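Local coordinates for protein ribokinase, putative (Burkholderia thailandensis, PDB 3B1P) that probably phosphorylates nucleosides such as inosine, as a PfkB-family kinase of the ribokinase superfamily that draws on a bound nucleotide, at residues A[7-12]-A[48-53]; A[12-17]-A[245-250]; A[43-48]-A[285-290]; A[101-106]-A[113-118]. All blocks are in the same frame, centred on the assembly; numbering follows the deposited sequence.

Contact 1. Residues A[7-12]-A[48-53]. With NOS (inosine), chain B.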
# COMPACT_ATOMS: atom_id res chain seq x y z
N GLY A 7 -3.13 13.87 -19.41
CA GLY A 7 -2.73 13.03 -18.29
C GLY A 7 -3.27 11.65 -18.40
O GLY A 7 -3.82 11.25 -19.44
N SER A 8 -3.14 10.89 -17.32
CA SER A 8 -3.54 9.49 -17.35
C SER A 8 -5.07 9.33 -17.34
O SER A 8 -5.83 10.19 -16.83
CB SER A 8 -2.94 8.72 -16.16
OG SER A 8 -3.34 9.29 -14.95
N ILE A 9 -5.49 8.24 -17.95
CA ILE A 9 -6.87 7.81 -17.89
C ILE A 9 -6.79 6.37 -17.47
O ILE A 9 -6.08 5.58 -18.10
CB ILE A 9 -7.62 7.98 -19.23
CG1 ILE A 9 -7.31 9.35 -19.84
CG2 ILE A 9 -9.12 7.70 -19.04
CD1 ILE A 9 -7.80 9.50 -21.36
N ALA A 10 -7.47 6.04 -16.40
CA ALA A 10 -7.13 4.81 -15.71
C ALA A 10 -8.27 4.26 -14.88
O ALA A 10 -9.23 4.99 -14.50
CB ALA A 10 -5.87 5.03 -14.85
N TYR A 11 -8.21 2.95 -14.59
CA TYR A 11 -9.14 2.38 -13.68
C TYR A 11 -8.47 2.20 -12.32
O TYR A 11 -7.35 1.64 -12.24
CB TYR A 11 -9.66 0.99 -14.18
CG TYR A 11 -10.44 1.07 -15.46
CD1 TYR A 11 -11.69 1.71 -15.51
CD2 TYR A 11 -9.95 0.49 -16.63
CE1 TYR A 11 -12.44 1.78 -16.70
CE2 TYR A 11 -10.66 0.54 -17.84
CZ TYR A 11 -11.92 1.19 -17.86
OH TYR A 11 -12.62 1.23 -19.07
N ASP A 12 -9.14 2.63 -11.26
CA ASP A 12 -8.54 2.67 -9.92
C ASP A 12 -9.13 1.61 -9.02
O ASP A 12 -10.36 1.41 -9.02
CB ASP A 12 -8.76 4.04 -9.19
CG ASP A 12 -7.98 5.15 -9.79
OD1 ASP A 12 -7.06 4.95 -10.59
OD2 ASP A 12 -8.27 6.32 -9.45
N GLY A 48 -7.57 8.03 -13.14
CA GLY A 48 -6.59 8.61 -14.02
C GLY A 48 -6.63 10.14 -13.77
O GLY A 48 -7.75 10.72 -13.59
N CYS A 49 -5.49 10.82 -13.91
CA CYS A 49 -5.43 12.22 -13.44
C CYS A 49 -6.22 13.06 -14.42
O CYS A 49 -7.01 13.94 -14.03
CB CYS A 49 -4.01 12.74 -13.38
SG CYS A 49 -3.09 11.72 -12.14
N ALA A 50 -6.09 12.74 -15.71
CA ALA A 50 -6.88 13.50 -16.69
C ALA A 50 -8.35 13.27 -16.57
O ALA A 50 -9.15 14.23 -16.77
CB ALA A 50 -6.40 13.27 -18.15
N GLY A 51 -8.77 12.01 -16.33
CA GLY A 51 -10.17 11.70 -16.09
C GLY A 51 -10.75 12.49 -14.93
O GLY A 51 -11.82 13.10 -15.03
N ASN A 52 -10.00 12.53 -13.84
CA ASN A 52 -10.49 13.18 -12.61
C ASN A 52 -10.56 14.69 -12.79
O ASN A 52 -11.53 15.31 -12.33
CB ASN A 52 -9.52 12.89 -11.42
CG ASN A 52 -9.38 11.38 -11.12
OD1 ASN A 52 -10.23 10.56 -11.49
ND2 ASN A 52 -8.27 11.02 -10.42
N ILE A 53 -9.53 15.29 -13.38
CA ILE A 53 -9.47 16.77 -13.54
C ILE A 53 -10.56 17.20 -14.54
O ILE A 53 -11.28 18.16 -14.28
CB ILE A 53 -8.13 17.22 -14.06
CG1 ILE A 53 -7.06 16.88 -13.00
CG2 ILE A 53 -8.11 18.76 -14.36
CD1 ILE A 53 -5.61 16.97 -13.62
N9 NOS B . -2.28 7.71 -10.84
C4 NOS B . -1.36 7.89 -11.79
N3 NOS B . -1.32 8.47 -13.04
C2 NOS B . -0.20 8.53 -13.77
N1 NOS B . 0.96 7.98 -13.29
C6 NOS B . 1.03 7.37 -12.08
O6 NOS B . 2.23 6.92 -11.62
C5 NOS B . -0.13 7.35 -11.18
N7 NOS B . -0.42 6.86 -9.97
C8 NOS B . -1.76 7.08 -9.74
C5' NOS B . -5.15 10.38 -8.38
O5' NOS B . -4.59 11.70 -8.62
C4' NOS B . -5.02 9.57 -9.67
O4' NOS B . -3.64 9.31 -9.95
C1' NOS B . -3.65 8.21 -10.92
C2' NOS B . -4.71 7.30 -10.39
O2' NOS B . -5.33 6.73 -11.55
C3' NOS B . -5.66 8.19 -9.60
O3' NOS B . -6.99 8.22 -10.20

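Contact 2. Residues A[12-17]-A[245-250]. With NOS (inosine), chain B.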
# COMPACT_ATOMS: atom_id res chain seq x y z
N ASP A 12 -9.14 2.63 -11.26
CA ASP A 12 -8.54 2.67 -9.92
C ASP A 12 -9.13 1.61 -9.02
O ASP A 12 -10.36 1.41 -9.02
CB ASP A 12 -8.76 4.04 -9.19
CG ASP A 12 -7.98 5.15 -9.79
OD1 ASP A 12 -7.06 4.95 -10.59
OD2 ASP A 12 -8.27 6.32 -9.45
N ASN A 13 -8.26 0.96 -8.22
CA ASN A 13 -8.70 0.09 -7.15
C ASN A 13 -8.14 0.66 -5.84
O ASN A 13 -6.93 0.59 -5.65
CB ASN A 13 -8.16 -1.32 -7.42
CG ASN A 13 -8.59 -1.84 -8.78
OD1 ASN A 13 -7.89 -1.68 -9.78
ND2 ASN A 13 -9.78 -2.40 -8.82
N ILE A 14 -9.01 1.21 -5.00
CA ILE A 14 -8.57 2.03 -3.85
C ILE A 14 -8.84 1.32 -2.54
O ILE A 14 -9.98 0.89 -2.27
CB ILE A 14 -9.29 3.43 -3.90
CG1 ILE A 14 -8.85 4.14 -5.17
CG2 ILE A 14 -8.95 4.21 -2.62
CD1 ILE A 14 -9.81 5.33 -5.61
N MET A 15 -7.79 1.20 -1.72
CA MET A 15 -7.89 0.60 -0.40
C MET A 15 -7.60 1.71 0.60
O MET A 15 -6.47 2.20 0.69
CB MET A 15 -6.88 -0.58 -0.26
CG MET A 15 -7.16 -1.70 -1.30
SD MET A 15 -5.70 -2.57 -1.95
CE MET A 15 -4.88 -1.38 -3.05
N THR A 16 -8.63 2.09 1.35
CA THR A 16 -8.51 3.18 2.32
C THR A 16 -8.36 2.72 3.75
O THR A 16 -9.26 2.11 4.36
CB THR A 16 -9.72 4.14 2.20
OG1 THR A 16 -9.82 4.53 0.81
CG2 THR A 16 -9.47 5.34 3.11
N PHE A 17 -7.19 2.99 4.30
CA PHE A 17 -6.99 2.80 5.73
C PHE A 17 -7.73 3.90 6.49
O PHE A 17 -7.48 5.10 6.27
CB PHE A 17 -5.50 2.82 6.09
CG PHE A 17 -5.21 2.76 7.54
CD1 PHE A 17 -5.72 1.74 8.31
CD2 PHE A 17 -4.40 3.72 8.14
CE1 PHE A 17 -5.43 1.65 9.65
CE2 PHE A 17 -4.10 3.66 9.52
CZ PHE A 17 -4.61 2.63 10.28
N VAL A 245 -15.13 12.63 5.96
CA VAL A 245 -13.85 12.30 5.33
C VAL A 245 -13.91 10.80 4.97
O VAL A 245 -13.90 9.93 5.87
CB VAL A 245 -12.64 12.70 6.21
CG1 VAL A 245 -11.33 12.23 5.59
CG2 VAL A 245 -12.58 14.21 6.37
N ILE A 246 -14.09 10.50 3.69
CA ILE A 246 -14.28 9.11 3.26
C ILE A 246 -13.01 8.64 2.53
O ILE A 246 -12.42 7.62 2.90
CB ILE A 246 -15.50 8.96 2.33
CG1 ILE A 246 -16.81 9.24 3.09
CG2 ILE A 246 -15.56 7.57 1.74
CD1 ILE A 246 -16.99 8.42 4.41
N ASP A 247 -12.58 9.41 1.52
CA ASP A 247 -11.51 8.96 0.60
C ASP A 247 -10.89 10.21 -0.02
O ASP A 247 -11.55 10.89 -0.79
CB ASP A 247 -12.07 8.08 -0.51
CG ASP A 247 -11.01 7.64 -1.53
OD1 ASP A 247 -9.79 7.80 -1.26
OD2 ASP A 247 -11.40 7.09 -2.57
N PRO A 248 -9.63 10.50 0.30
CA PRO A 248 -9.00 11.67 -0.27
C PRO A 248 -8.44 11.42 -1.68
O PRO A 248 -7.93 12.35 -2.28
CB PRO A 248 -7.84 11.95 0.71
CG PRO A 248 -7.45 10.50 1.10
CD PRO A 248 -8.81 9.92 1.38
N THR A 249 -8.47 10.19 -2.21
CA THR A 249 -7.90 9.97 -3.55
C THR A 249 -8.53 10.88 -4.62
O THR A 249 -9.75 10.83 -4.82
CB THR A 249 -8.12 8.52 -4.01
OG1 THR A 249 -7.70 7.67 -2.95
CG2 THR A 249 -7.32 8.25 -5.25
N GLY A 250 -7.69 11.66 -5.29
CA GLY A 250 -8.12 12.59 -6.32
C GLY A 250 -8.61 13.92 -5.78
O GLY A 250 -9.16 14.69 -6.57
N9 NOS B . -2.28 7.71 -10.84
C4 NOS B . -1.36 7.89 -11.79
N3 NOS B . -1.32 8.47 -13.04
C2 NOS B . -0.20 8.53 -13.77
N1 NOS B . 0.96 7.98 -13.29
C6 NOS B . 1.03 7.37 -12.08
O6 NOS B . 2.23 6.92 -11.62
C5 NOS B . -0.13 7.35 -11.18
N7 NOS B . -0.42 6.86 -9.97
C8 NOS B . -1.76 7.08 -9.74
C5' NOS B . -5.15 10.38 -8.38
O5' NOS B . -4.59 11.70 -8.62
C4' NOS B . -5.02 9.57 -9.67
O4' NOS B . -3.64 9.31 -9.95
C1' NOS B . -3.65 8.21 -10.92
C2' NOS B . -4.71 7.30 -10.39
O2' NOS B . -5.33 6.73 -11.55
C3' NOS B . -5.66 8.19 -9.60
O3' NOS B . -6.99 8.22 -10.20

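Contact 3. Residues A[43-48]-A[285-290]. With NOS (inosine), chain B.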
# COMPACT_ATOMS: atom_id res chain seq x y z
N ARG A 43 -13.80 -2.64 -5.60
CA ARG A 43 -14.60 -2.10 -6.71
C ARG A 43 -13.74 -1.20 -7.55
O ARG A 43 -13.00 -0.37 -7.03
CB ARG A 43 -15.88 -1.37 -6.26
CG ARG A 43 -15.81 -0.58 -4.97
CD ARG A 43 -17.18 0.03 -4.60
NE ARG A 43 -17.47 1.21 -5.43
CZ ARG A 43 -18.42 1.30 -6.36
NH1 ARG A 43 -19.24 0.28 -6.60
NH2 ARG A 43 -18.56 2.43 -7.05
N ARG A 44 -13.83 -1.38 -8.85
CA ARG A 44 -13.06 -0.61 -9.77
C ARG A 44 -13.75 0.75 -9.84
O ARG A 44 -14.99 0.80 -9.74
CB ARG A 44 -13.03 -1.33 -11.09
CG ARG A 44 -12.03 -0.79 -12.05
CD ARG A 44 -12.10 -1.54 -13.38
NE ARG A 44 -13.30 -1.21 -14.18
CZ ARG A 44 -13.50 -1.60 -15.44
NH1 ARG A 44 -12.55 -2.29 -16.06
NH2 ARG A 44 -14.62 -1.27 -16.10
N GLU A 45 -12.97 1.83 -9.90
CA GLU A 45 -13.50 3.20 -10.07
C GLU A 45 -12.87 3.83 -11.29
O GLU A 45 -11.80 3.45 -11.72
CB GLU A 45 -13.20 4.10 -8.87
CG GLU A 45 -13.59 3.54 -7.52
CD GLU A 45 -15.09 3.68 -7.17
OE1 GLU A 45 -15.93 4.12 -8.00
OE2 GLU A 45 -15.42 3.33 -6.02
N PHE A 46 -13.57 4.82 -11.85
CA PHE A 46 -13.07 5.60 -12.93
C PHE A 46 -12.09 6.62 -12.37
O PHE A 46 -12.43 7.36 -11.44
CB PHE A 46 -14.23 6.31 -13.64
CG PHE A 46 -15.16 5.35 -14.33
CD1 PHE A 46 -16.40 5.06 -13.80
CD2 PHE A 46 -14.78 4.79 -15.53
CE1 PHE A 46 -17.29 4.16 -14.47
CE2 PHE A 46 -15.63 3.89 -16.21
CZ PHE A 46 -16.90 3.60 -15.68
N GLY A 47 -10.88 6.58 -12.92
CA GLY A 47 -9.79 7.45 -12.47
C GLY A 47 -8.84 7.86 -13.54
O GLY A 47 -9.20 8.05 -14.70
N GLY A 48 -7.57 8.03 -13.14
CA GLY A 48 -6.59 8.61 -14.02
C GLY A 48 -6.63 10.14 -13.77
O GLY A 48 -7.75 10.72 -13.59
N ALA A 285 -15.81 13.63 0.48
CA ALA A 285 -16.93 13.05 1.20
C ALA A 285 -17.45 11.82 0.52
O ALA A 285 -18.49 11.29 0.94
CB ALA A 285 -18.07 14.08 1.33
N HIS A 286 -16.79 11.38 -0.56
CA HIS A 286 -17.25 10.18 -1.28
C HIS A 286 -16.09 9.28 -1.64
O HIS A 286 -14.94 9.73 -1.72
CB HIS A 286 -18.01 10.57 -2.54
CG HIS A 286 -19.18 11.47 -2.27
ND1 HIS A 286 -20.45 10.99 -2.03
CD2 HIS A 286 -19.25 12.82 -2.16
CE1 HIS A 286 -21.27 12.02 -1.82
NE2 HIS A 286 -20.56 13.14 -1.88
N GLN A 287 -16.39 8.00 -1.87
CA GLN A 287 -15.33 7.01 -2.12
C GLN A 287 -15.03 7.06 -3.61
O GLN A 287 -15.96 7.10 -4.41
CB GLN A 287 -15.83 5.61 -1.66
CG GLN A 287 -14.81 4.43 -1.77
CD GLN A 287 -13.45 4.58 -1.04
OE1 GLN A 287 -13.35 4.82 0.19
NE2 GLN A 287 -12.37 4.38 -1.82
N GLY A 288 -13.75 7.07 -4.00
CA GLY A 288 -13.40 7.14 -5.43
C GLY A 288 -13.17 8.58 -5.89
O GLY A 288 -13.65 9.53 -5.24
N PRO A 289 -12.39 8.77 -6.97
CA PRO A 289 -12.12 10.16 -7.34
C PRO A 289 -13.24 10.91 -8.07
O PRO A 289 -13.18 12.15 -8.16
CB PRO A 289 -10.90 10.05 -8.25
CG PRO A 289 -10.95 8.65 -8.79
CD PRO A 289 -11.57 7.80 -7.72
N GLN A 290 -14.22 10.19 -8.63
CA GLN A 290 -15.22 10.87 -9.46
C GLN A 290 -16.66 10.54 -9.03
O GLN A 290 -17.57 10.77 -9.81
CB GLN A 290 -15.08 10.53 -10.94
CG GLN A 290 -13.73 10.92 -11.58
CD GLN A 290 -13.59 10.43 -13.01
OE1 GLN A 290 -14.60 10.26 -13.73
NE2 GLN A 290 -12.37 10.19 -13.43
N9 NOS B . -2.28 7.71 -10.84
C4 NOS B . -1.36 7.89 -11.79
N3 NOS B . -1.32 8.47 -13.04
C2 NOS B . -0.20 8.53 -13.77
N1 NOS B . 0.96 7.98 -13.29
C6 NOS B . 1.03 7.37 -12.08
O6 NOS B . 2.23 6.92 -11.62
C5 NOS B . -0.13 7.35 -11.18
N7 NOS B . -0.42 6.86 -9.97
C8 NOS B . -1.76 7.08 -9.74
C5' NOS B . -5.15 10.38 -8.38
O5' NOS B . -4.59 11.70 -8.62
C4' NOS B . -5.02 9.57 -9.67
O4' NOS B . -3.64 9.31 -9.95
C1' NOS B . -3.65 8.21 -10.92
C2' NOS B . -4.71 7.30 -10.39
O2' NOS B . -5.33 6.73 -11.55
C3' NOS B . -5.66 8.19 -9.60
O3' NOS B . -6.99 8.22 -10.20
O HOH W 1 -13.52 2.62 -4.19
O HOH W 2 -14.37 7.49 -9.50

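Contact 4. Residues A[101-106]-A[113-118]. With NOS (inosine), chain B.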
# COMPACT_ATOMS: atom_id res chain seq x y z
N ALA A 101 -4.55 1.77 -18.41
CA ALA A 101 -3.85 1.91 -17.10
C ALA A 101 -4.71 1.46 -15.91
O ALA A 101 -5.92 1.66 -15.87
CB ALA A 101 -3.41 3.36 -16.91
N GLN A 102 -4.07 0.82 -14.94
CA GLN A 102 -4.73 0.37 -13.74
C GLN A 102 -3.90 0.79 -12.52
O GLN A 102 -2.69 0.54 -12.50
CB GLN A 102 -4.85 -1.16 -13.73
CG GLN A 102 -5.90 -1.67 -12.75
CD GLN A 102 -7.28 -2.00 -13.38
OE1 GLN A 102 -7.43 -2.12 -14.62
NE2 GLN A 102 -8.28 -2.20 -12.52
N ALA A 103 -4.54 1.40 -11.52
CA ALA A 103 -3.84 1.80 -10.29
C ALA A 103 -4.42 1.02 -9.10
O ALA A 103 -5.64 0.93 -8.91
CB ALA A 103 -4.03 3.31 -10.06
N MET A 104 -3.54 0.41 -8.29
CA MET A 104 -3.92 -0.16 -7.00
C MET A 104 -3.38 0.79 -5.97
O MET A 104 -2.16 0.88 -5.74
CB MET A 104 -3.23 -1.53 -6.82
CG MET A 104 -4.13 -2.56 -6.29
SD MET A 104 -5.29 -3.19 -7.52
CE MET A 104 -4.56 -2.72 -9.14
N ILE A 105 -4.28 1.55 -5.36
CA ILE A 105 -3.89 2.70 -4.54
C ILE A 105 -4.15 2.33 -3.10
O ILE A 105 -5.27 2.03 -2.72
CB ILE A 105 -4.78 3.91 -4.90
CG1 ILE A 105 -4.53 4.27 -6.37
CG2 ILE A 105 -4.42 5.12 -3.97
CD1 ILE A 105 -5.60 5.31 -6.89
N THR A 106 -3.12 2.39 -2.26
CA THR A 106 -3.32 2.19 -0.85
C THR A 106 -3.09 3.53 -0.22
O THR A 106 -2.05 4.16 -0.48
CB THR A 106 -2.29 1.20 -0.28
OG1 THR A 106 -2.53 -0.11 -0.83
CG2 THR A 106 -2.42 1.13 1.23
N GLN A 113 -0.60 8.42 -0.47
CA GLN A 113 -0.93 7.38 -1.41
C GLN A 113 0.31 6.63 -1.73
O GLN A 113 1.31 7.24 -2.19
CB GLN A 113 -1.53 7.98 -2.68
CG GLN A 113 -2.79 8.78 -2.33
CD GLN A 113 -3.83 8.61 -3.36
OE1 GLN A 113 -3.56 8.67 -4.58
NE2 GLN A 113 -5.06 8.37 -2.88
N ILE A 114 0.23 5.30 -1.55
CA ILE A 114 1.27 4.42 -2.12
C ILE A 114 0.57 3.57 -3.21
O ILE A 114 -0.31 2.79 -2.90
CB ILE A 114 1.89 3.55 -1.02
CG1 ILE A 114 2.58 4.42 0.07
CG2 ILE A 114 2.91 2.57 -1.66
CD1 ILE A 114 3.00 3.64 1.33
N THR A 115 0.96 3.75 -4.48
CA THR A 115 0.22 3.17 -5.62
C THR A 115 1.08 2.23 -6.41
O THR A 115 2.15 2.64 -6.90
CB THR A 115 -0.20 4.34 -6.56
OG1 THR A 115 -1.13 5.14 -5.81
CG2 THR A 115 -0.93 3.83 -7.76
N ALA A 116 0.56 1.02 -6.64
CA ALA A 116 1.16 0.08 -7.57
C ALA A 116 0.44 0.34 -8.91
O ALA A 116 -0.77 0.17 -9.01
CB ALA A 116 0.89 -1.31 -7.08
N PHE A 117 1.18 0.83 -9.88
CA PHE A 117 0.57 1.30 -11.16
C PHE A 117 0.98 0.42 -12.33
O PHE A 117 2.18 0.21 -12.58
CB PHE A 117 0.98 2.74 -11.37
CG PHE A 117 0.08 3.51 -12.34
CD1 PHE A 117 -1.14 4.03 -11.90
CD2 PHE A 117 0.48 3.71 -13.66
CE1 PHE A 117 -1.98 4.76 -12.82
CE2 PHE A 117 -0.33 4.45 -14.58
CZ PHE A 117 -1.54 4.97 -14.16
N HIS A 118 -0.01 -0.14 -13.01
CA HIS A 118 0.26 -0.99 -14.19
C HIS A 118 -0.17 -0.15 -15.42
O HIS A 118 -1.40 -0.02 -15.67
CB HIS A 118 -0.54 -2.28 -14.01
CG HIS A 118 -0.29 -3.34 -15.04
ND1 HIS A 118 0.98 -3.75 -15.41
CD2 HIS A 118 -1.15 -4.16 -15.70
CE1 HIS A 118 0.88 -4.73 -16.31
NE2 HIS A 118 -0.40 -4.99 -16.49
N9 NOS B . -2.28 7.71 -10.84
C4 NOS B . -1.36 7.89 -11.79
N3 NOS B . -1.32 8.47 -13.04
C2 NOS B . -0.20 8.53 -13.77
N1 NOS B . 0.96 7.98 -13.29
C6 NOS B . 1.03 7.37 -12.08
O6 NOS B . 2.23 6.92 -11.62
C5 NOS B . -0.13 7.35 -11.18
N7 NOS B . -0.42 6.86 -9.97
C8 NOS B . -1.76 7.08 -9.74
C5' NOS B . -5.15 10.38 -8.38
O5' NOS B . -4.59 11.70 -8.62
C4' NOS B . -5.02 9.57 -9.67
O4' NOS B . -3.64 9.31 -9.95
C1' NOS B . -3.65 8.21 -10.92
C2' NOS B . -4.71 7.30 -10.39
O2' NOS B . -5.33 6.73 -11.55
C3' NOS B . -5.66 8.19 -9.60
O3' NOS B . -6.99 8.22 -10.20
O HOH W 3 -1.86 -2.02 -10.61
O HOH W 4 -1.05 -0.26 -3.27

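Contact 1. Residues A[7-12]-A[48-53]
With chi1 at 58°, S8 tucks OG between its own backbone N and carbonyl carbon, a crowded position that points the hydroxyl at the first residue of helix 49-53; D12, with CG beside its backbone N (chi1 -71°), turns its carboxylate to the same pocket. C49 N donates to S8 OG over 2.8 Å, almost straight at 169°. S8 OG in turn donates to inosine N3 at 2.9 Å, so this one hydroxyl passes a hydrogen-bond chain from helix to purine. The carbonyl of S8 takes the following amides of that first turn: its O accepts from A50 N at 2.8 Å, in the carbonyl plane, and weakly from G51 N. G48, the N-cap, has no side chain, which lets its CA come within 3.6 Å of A10 N. The ribose diol is shared by both segments. O2' donates to D12 OD1 at 2.7 Å and O3' to D12 OD2 over a very short distance, while O3' accepts from G48 N at 3.0 Å and from N52 ND2 at 3.1 Å. The G47-G48 pair matches the di-glycine of the PfkB family, where it lies at the substrate sugar. Around the contact, I9 packs on helix 76-85, I53 on helix 251-264, and strand 10-16 runs between strands 44-47 and 101-107 of the four-stranded sheet.

Contact 2. Residues A[12-17]-A[245-250]
The ends of I14 and T249 meet head-on. The I14 side chain holds CG1 beside its backbone N (chi1 -63°), and both of its ends meet the loop: CG2 lies 3.7 Å from T249 OG1, and CD1 is 3.9 Å from T249 CG2. The same CG2 methyl also sits 3.8 Å from D247 OD2, with the two side chains crossing at a slant. T16 has the matching rotamer, and its CG2 rests on the carbonyl of I246, 3.7 Å from that O. Its OG1 comes 3.9 Å from D247 OD1, too far for a hydrogen bond, and this buried hydroxyl has no partner in the model.

D247 stretches away from its backbone N (chi1 177°), which folds the carboxylate back over the residues that follow. OD1 takes two donors. T249 N, 2.9 Å from D247 OD1, approaches from above the carboxylate plane and closes an Asx turn; T249 OG1, 2.7 Å from D247 OD1, donates to the syn lone pair of that carboxylate oxygen. The sequence D-P-T-G-C-G-D from D247 to D253 resembles the D-T-x-G-A-G-D-type motif of PfkB kinases, and G250 is the N-cap of helix 251-264. D253, which closes the motif, is hydrogen-bonded to the inosine. The other carboxylate oxygen, D247 OD2, is bonded to G288 N, and D247 O to K283 NZ. On the other side of strand 10-16, M15 packs on A116 of the second subunit, while T249 OG1 also has a weak bond with Q113 NE2.

Contact 3. Residues A[43-48]-A[285-290]
The carbonyl oxygen of F46 sits over one face of the Q290 side-chain amide, 3.6 Å from Q290 CD. Because the N-H groups lie in the amide plane, this approach makes no hydrogen bond, although F46 O and Q290 NE2 are 3.5 Å apart. The amide's polar atoms have other partners: NE2 is bonded to N52 OD1 and Y78 OH, and OE1 to R81 NH2. The F46 ring leads away from the contact and meets Y78 edge-to-face. In this ribokinase-like fold the contact joins strand 44-47, at one margin of the small sheet beside the substrate, to the loop that follows helix 269-284 in the nucleotide-binding part.

Straight past CG (chi2 174°), the Q290 side chain carries its amide past F46 toward N52, which donates to the inosine ribose, and so helps to position it. Beside it, P289 CG lies 3.3 Å from F46 O and 4.0 Å from G47 CA, whose own neighbour is the ribose O3'.

Further out, E45 bends at chi2 (-80°), and its CG passes 4.2 Å from G288 CA. The carboxylate is held by R43 in a salt bridge, R43 NE to E45 OE2 at 3.0 Å, with the donor 45° out of the carboxylate plane. A water bridges E45 OE2 and Q287 NE2. A second water links the strand to the loop, donating to F46 O at 2.7 Å and accepting from Q290 N at 2.8 Å.

Contact 4. Residues A[101-106]-A[113-118]
The F117 ring is set between strand and ligand: A103 CB touches F117 CD1 at 3.5 Å and A101 CB touches F117 CZ at 3.7 Å, both obliquely. One face carries the inosine base, whose C6 lies 3.8 Å above the ring plane over its centre; Q102 O is over the opposite face. CG of F117 stands away from its backbone N (chi1 -160°), which swings the ring under the purine. I105 flanks the ribose with CD1, lies alongside T115, CG1 beside its hydroxyl, and crosses Q113 with CG2 3.5 Å from NE2.

A103, I105, T115 and F117 project from one face of an antiparallel beta hairpin, its strands at 165°. A103-F117 and I105-T115 are non-hydrogen-bonded pairs, while Q102-H118, M104-A116 and T106-I114 are hydrogen-bonded ones, the straightest bond being M104 N to A116 O at 2.9 Å and 176°. On the other face M104 CB meets A116 CB at 4.1 Å. Strand 10-16 borders 101-106 through the backbones of Y11, N13 and M15. Beyond 114-118 the sheet continues in parallel into the second subunit, where V39 O accepts from H118 ND1 and S36 of that chain also binds the inosine.

In the fold
From the N terminus, the chain passes through 7-12 into strand 10-16, and contact 1 closes the first loop when helix 49-59 begins, just after edge strand 44-47. Contact 4 then forms in series with it, a local hairpin of strands 101-107 and 114-118. Contacts 2 and 3 close far longer loops, of 227 and 236 intervening residues, and contact 4 is nested inside both. Contacts 1, 2 and 3 cross one another pairwise along the chain. In space they meet at the inosine: strands 44-47, 10-16, 101-107 and 114-118 are successive in the small sheet, while 48-53, 245-250 and 285-290 tie that sheet to the main domain around the ligand.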